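PDB 6PWK: GGDEF and EAL domain-containing protein from Vibrio cholerae O1 str. 2010EL-1786, which binds c-di-GMP and, as a LapD-type receptor with GGDEF and EAL domains, probably controls large adhesins and biofilm formation. Local coordinates for residues R28-Y31 against M32-S36. Numbering follows the deposited sequence.
Sequences RAYY and MSQLS. With C2E (9,9'-[(2R,3R,3aS,5S,7aR,9R,10R,10aS,12S,14aR)-3,5,10,12-tetrahydroxy-5,12-dioxidooctahydro-2H,7H-difuro[3,2-d:3',2'-j][1,3,7,9,2,8]tetraoxadiphosphacyclododecine-2,9-diyl]bis(2-amino-1,9-dihydro-6H-purin-6-one)), chain D.
Four successive backbone hydrogen bonds, each from the N-H of residue i+4 to the C=O of residue i, from Met32 N to Arg28 O through Leu35 N to Tyr31 O (2.8 Å), join 28-31 to 32-36 as the first turns of an alpha-helix, helix 28-41 of the GGDEF domain. Asn27 OD1 accepts the N-H of Tyr30 at the helix start. On one flank Gln34 CG lies over a face of the Tyr30 ring, 3.6 Å from its centroid and 20° off the normal, a CH-pi contact. A bend at chi2 (-66°) turns the Gln34 amide along the ring, the two planes 25° apart. Tyr31 and Leu35 instead face the five-stranded sheet, packing on Val47 and Ile100, while Tyr31 CE2 approaches Leu35 CD2 obliquely at 4.3 Å. Arg28, extended from CG to NE, stretches out to c-di-GMP. Its guanidinium reads the Hoogsteen edge of one guanine: NH1 donates to O61 (2.8 Å) and NH2 to N71 (3.0 Å). NH1 also donates a hydrogen bond to Ile92 O, which helps to fix the group's rotation, and Asp68 of the second subunit hydrogen-bonds the same ligand. Met32 CE covers one guanidinium face, sitting over its centre 3.6 Å from Arg28 CZ.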
ATOM      1  N   ARG A  28     -22.583  -1.400   0.545  1.00 65.59           N
ATOM      2  CA  ARG A  28     -22.567  -0.067   1.133  1.00 57.53           C
ATOM      3  C   ARG A  28     -23.762   0.759   0.670  1.00 71.34           C
ATOM      4  O   ARG A  28     -24.365   1.485   1.469  1.00 80.46           O
ATOM      5  CB  ARG A  28     -21.255   0.638   0.787  1.00 51.95           C
ATOM      6  CG  ARG A  28     -21.117   2.022   1.393  1.00 47.62           C
ATOM      7  CD  ARG A  28     -19.796   2.668   1.007  1.00 45.73           C
ATOM      8  NE  ARG A  28     -19.641   3.978   1.631  1.00 60.41           N
ATOM      9  CZ  ARG A  28     -19.180   4.167   2.863  1.00 59.33           C
ATOM     10  NH1 ARG A  28     -18.829   3.127   3.607  1.00 55.79           N
ATOM     11  NH2 ARG A  28     -19.073   5.394   3.353  1.00 57.44           N
ATOM     12  N   ALA A  29     -24.121   0.658  -0.612  1.00 73.27           N
ATOM     13  CA  ALA A  29     -25.258   1.418  -1.123  1.00 59.64           C
ATOM     14  C   ALA A  29     -26.559   0.974  -0.467  1.00 60.75           C
ATOM     15  O   ALA A  29     -27.440   1.800  -0.197  1.00 62.92           O
ATOM     16  CB  ALA A  29     -25.345   1.274  -2.642  1.00 51.86           C
ATOM     17  N   TYR A  30     -26.702  -0.328  -0.211  1.00 66.37           N
ATOM     18  CA  TYR A  30     -27.856  -0.815   0.537  1.00 64.65           C
ATOM     19  C   TYR A  30     -27.902  -0.201   1.928  1.00 77.00           C
ATOM     20  O   TYR A  30     -28.976   0.159   2.424  1.00 80.90           O
ATOM     21  CB  TYR A  30     -27.817  -2.342   0.624  1.00 66.40           C
ATOM     22  CG  TYR A  30     -28.685  -2.941   1.714  1.00 77.02           C
ATOM     23  CD1 TYR A  30     -30.010  -3.273   1.471  1.00 80.45           C
ATOM     24  CD2 TYR A  30     -28.170  -3.187   2.983  1.00 82.75           C
ATOM     25  CE1 TYR A  30     -30.802  -3.827   2.463  1.00 81.03           C
ATOM     26  CE2 TYR A  30     -28.954  -3.736   3.980  1.00 86.30           C
ATOM     27  CZ  TYR A  30     -30.268  -4.055   3.715  1.00 85.75           C
ATOM     28  OH  TYR A  30     -31.052  -4.603   4.704  1.00 89.60           O
ATOM     29  N   TYR A  31     -26.741  -0.071   2.572  1.00 79.70           N
ATOM     30  CA  TYR A  31     -26.701   0.460   3.929  1.00 72.45           C
ATOM     31  C   TYR A  31     -27.143   1.917   3.970  1.00 68.23           C
ATOM     32  O   TYR A  31     -27.912   2.313   4.852  1.00 61.89           O
ATOM     33  CB  TYR A  31     -25.297   0.312   4.504  1.00 70.31           C
ATOM     34  CG  TYR A  31     -25.231   0.601   5.978  1.00 67.03           C
ATOM     35  CD1 TYR A  31     -25.633  -0.351   6.903  1.00 67.50           C
ATOM     36  CD2 TYR A  31     -24.776   1.825   6.450  1.00 64.10           C
ATOM     37  CE1 TYR A  31     -25.585  -0.096   8.249  1.00 66.17           C
ATOM     38  CE2 TYR A  31     -24.722   2.089   7.803  1.00 67.08           C
ATOM     39  CZ  TYR A  31     -25.128   1.121   8.695  1.00 69.60           C
ATOM     40  OH  TYR A  31     -25.077   1.367  10.043  1.00 72.25           O
ATOM     41  N   MET A  32     -26.664   2.727   3.024  1.00 73.50           N
ATOM     42  CA  MET A  32     -27.046   4.136   2.998  1.00 81.29           C
ATOM     43  C   MET A  32     -28.533   4.299   2.707  1.00 86.38           C
ATOM     44  O   MET A  32     -29.182   5.198   3.255  1.00 89.88           O
ATOM     45  CB  MET A  32     -26.205   4.884   1.966  1.00 81.64           C
ATOM     46  CG  MET A  32     -24.708   4.714   2.166  1.00 81.42           C
ATOM     47  SD  MET A  32     -24.169   5.261   3.797  1.00 80.93           S
ATOM     48  CE  MET A  32     -22.632   4.359   3.967  1.00 77.62           C
ATOM     49  N   SER A  33     -29.088   3.438   1.853  1.00 77.05           N
ATOM     50  CA  SER A  33     -30.521   3.491   1.571  1.00 80.32           C
ATOM     51  C   SER A  33     -31.336   3.142   2.811  1.00 81.90           C
ATOM     52  O   SER A  33     -32.275   3.862   3.170  1.00 84.42           O
ATOM     53  CB  SER A  33     -30.866   2.550   0.417  1.00 78.67           C
ATOM     54  OG  SER A  33     -32.266   2.367   0.316  1.00 75.20           O
ATOM     55  N   GLN A  34     -30.993   2.036   3.475  1.00 80.95           N
ATOM     56  CA  GLN A  34     -31.689   1.668   4.706  1.00 78.80           C
ATOM     57  C   GLN A  34     -31.480   2.707   5.798  1.00 74.28           C
ATOM     58  O   GLN A  34     -32.378   2.943   6.612  1.00 69.77           O
ATOM     59  CB  GLN A  34     -31.215   0.298   5.187  1.00 79.54           C
ATOM     60  CG  GLN A  34     -31.464  -0.834   4.208  1.00 87.57           C
ATOM     61  CD  GLN A  34     -32.936  -1.121   4.002  1.00100.18           C
ATOM     62  OE1 GLN A  34     -33.583  -0.520   3.143  1.00106.85           O
ATOM     63  NE2 GLN A  34     -33.474  -2.045   4.788  1.00100.71           N
ATOM     64  N   LEU A  35     -30.303   3.334   5.831  1.00 81.74           N
ATOM     65  CA  LEU A  35     -30.030   4.345   6.848  1.00 87.36           C
ATOM     66  C   LEU A  35     -30.846   5.607   6.604  1.00 88.27           C
ATOM     67  O   LEU A  35     -31.402   6.184   7.546  1.00 84.55           O
ATOM     68  CB  LEU A  35     -28.537   4.671   6.875  1.00 90.65           C
ATOM     69  CG  LEU A  35     -28.009   5.537   8.017  1.00 90.83           C
ATOM     70  CD1 LEU A  35     -28.083   4.785   9.336  1.00 95.57           C
ATOM     71  CD2 LEU A  35     -26.583   5.984   7.729  1.00 81.08           C
ATOM     72  N   SER A  36     -30.929   6.051   5.346  1.00 94.22           N
ATOM     73  CA  SER A  36     -31.642   7.286   5.043  1.00 91.88           C
ATOM     74  C   SER A  36     -33.143   7.141   5.255  1.00 96.71           C
ATOM     75  O   SER A  36     -33.807   8.105   5.654  1.00100.18           O
ATOM     76  CB  SER A  36     -31.345   7.721   3.608  1.00 85.15           C
ATOM     77  OG  SER A  36     -31.826   9.029   3.359  1.00 88.87           O
TER
HETATM   78  P1  C2E D 702     -14.144  11.587   6.218  1.00 60.51           P
HETATM   79  O2P C2E D 702     -13.161  10.509   5.835  1.00 62.34           O
HETATM   80  O1P C2E D 702     -13.287  12.797   6.436  1.00 56.05           O
HETATM   81  O5' C2E D 702     -15.121  12.066   5.001  1.00 61.63           O
HETATM   82  C5' C2E D 702     -15.685  13.337   5.035  1.00 68.28           C
HETATM   83  C4' C2E D 702     -16.525  13.361   3.737  1.00 75.40           C
HETATM   84  O4' C2E D 702     -15.732  13.190   2.716  1.00 78.54           O
HETATM   85  C3' C2E D 702     -17.315  12.037   3.736  1.00 73.17           C
HETATM   86  O3' C2E D 702     -18.501  12.148   4.366  1.00 69.12           O
HETATM   87  C2' C2E D 702     -17.499  11.707   2.241  1.00 70.42           C
HETATM   88  O2' C2E D 702     -18.823  12.198   1.762  1.00 79.69           O
HETATM   89  C1' C2E D 702     -16.597  12.409   1.603  1.00 73.14           C
HETATM   90  N9  C2E D 702     -15.783  11.609   0.722  1.00 73.69           N
HETATM   91  C8  C2E D 702     -15.023  11.099   1.723  1.00 72.85           C
HETATM   92  N7  C2E D 702     -14.133  10.262   1.136  1.00 65.52           N
HETATM   93  C5  C2E D 702     -14.335  10.264  -0.186  1.00 70.61           C
HETATM   94  C6  C2E D 702     -13.672   9.541  -1.384  1.00 80.94           C
HETATM   95  O6  C2E D 702     -12.768   8.788  -1.236  1.00 85.05           O
HETATM   96  N1  C2E D 702     -14.133   9.763  -2.730  1.00 86.93           N
HETATM   97  C2  C2E D 702     -15.232  10.669  -2.978  1.00 86.03           C
HETATM   98  N2  C2E D 702     -15.782  10.969  -4.296  1.00 95.45           N
HETATM   99  N3  C2E D 702     -15.836  11.335  -1.834  1.00 79.51           N
HETATM  100  C4  C2E D 702     -15.362  11.112  -0.435  1.00 72.80           C
HETATM  101  P11 C2E D 702     -19.216  10.665   4.626  1.00 76.38           P
HETATM  102  O21 C2E D 702     -19.205   9.642   3.512  1.00 83.57           O
HETATM  103  O11 C2E D 702     -20.678  10.951   4.830  1.00 67.25           O
HETATM  104  O5A C2E D 702     -18.657  10.205   6.116  1.00 77.94           O
HETATM  105  C5A C2E D 702     -18.184  11.231   6.947  1.00 66.63           C
HETATM  106  C4A C2E D 702     -17.419  10.616   8.048  1.00 64.72           C
HETATM  107  O4A C2E D 702     -17.982   9.499   8.440  1.00 68.71           O
HETATM  108  C3A C2E D 702     -15.893  10.213   7.472  1.00 68.50           C
HETATM  109  O3A C2E D 702     -14.926  11.346   7.657  1.00 76.25           O
HETATM  110  C2A C2E D 702     -15.527   9.262   8.139  1.00 69.79           C
HETATM  111  O2A C2E D 702     -14.861   9.772   9.390  1.00 66.83           O
HETATM  112  C1A C2E D 702     -16.891   8.451   8.479  1.00 65.00           C
HETATM  113  N91 C2E D 702     -17.121   7.480   7.619  1.00 67.19           N
HETATM  114  C81 C2E D 702     -17.803   7.518   6.461  1.00 67.80           C
HETATM  115  N71 C2E D 702     -17.774   6.272   5.958  1.00 64.20           N
HETATM  116  C51 C2E D 702     -17.092   5.496   6.797  1.00 65.49           C
HETATM  117  C61 C2E D 702     -16.734   4.013   6.761  1.00 62.06           C
HETATM  118  O61 C2E D 702     -17.100   3.372   5.842  1.00 61.53           O
HETATM  119  N11 C2E D 702     -15.974   3.393   7.805  1.00 63.63           N
HETATM  120  C21 C2E D 702     -15.530   4.182   8.923  1.00 55.04           C
HETATM  121  N21 C2E D 702     -14.754   3.570   9.994  1.00 53.82           N
HETATM  122  N31 C2E D 702     -15.880   5.605   8.949  1.00 54.66           N
HETATM  123  C41 C2E D 702     -16.676   6.244   7.850  1.00 63.86           C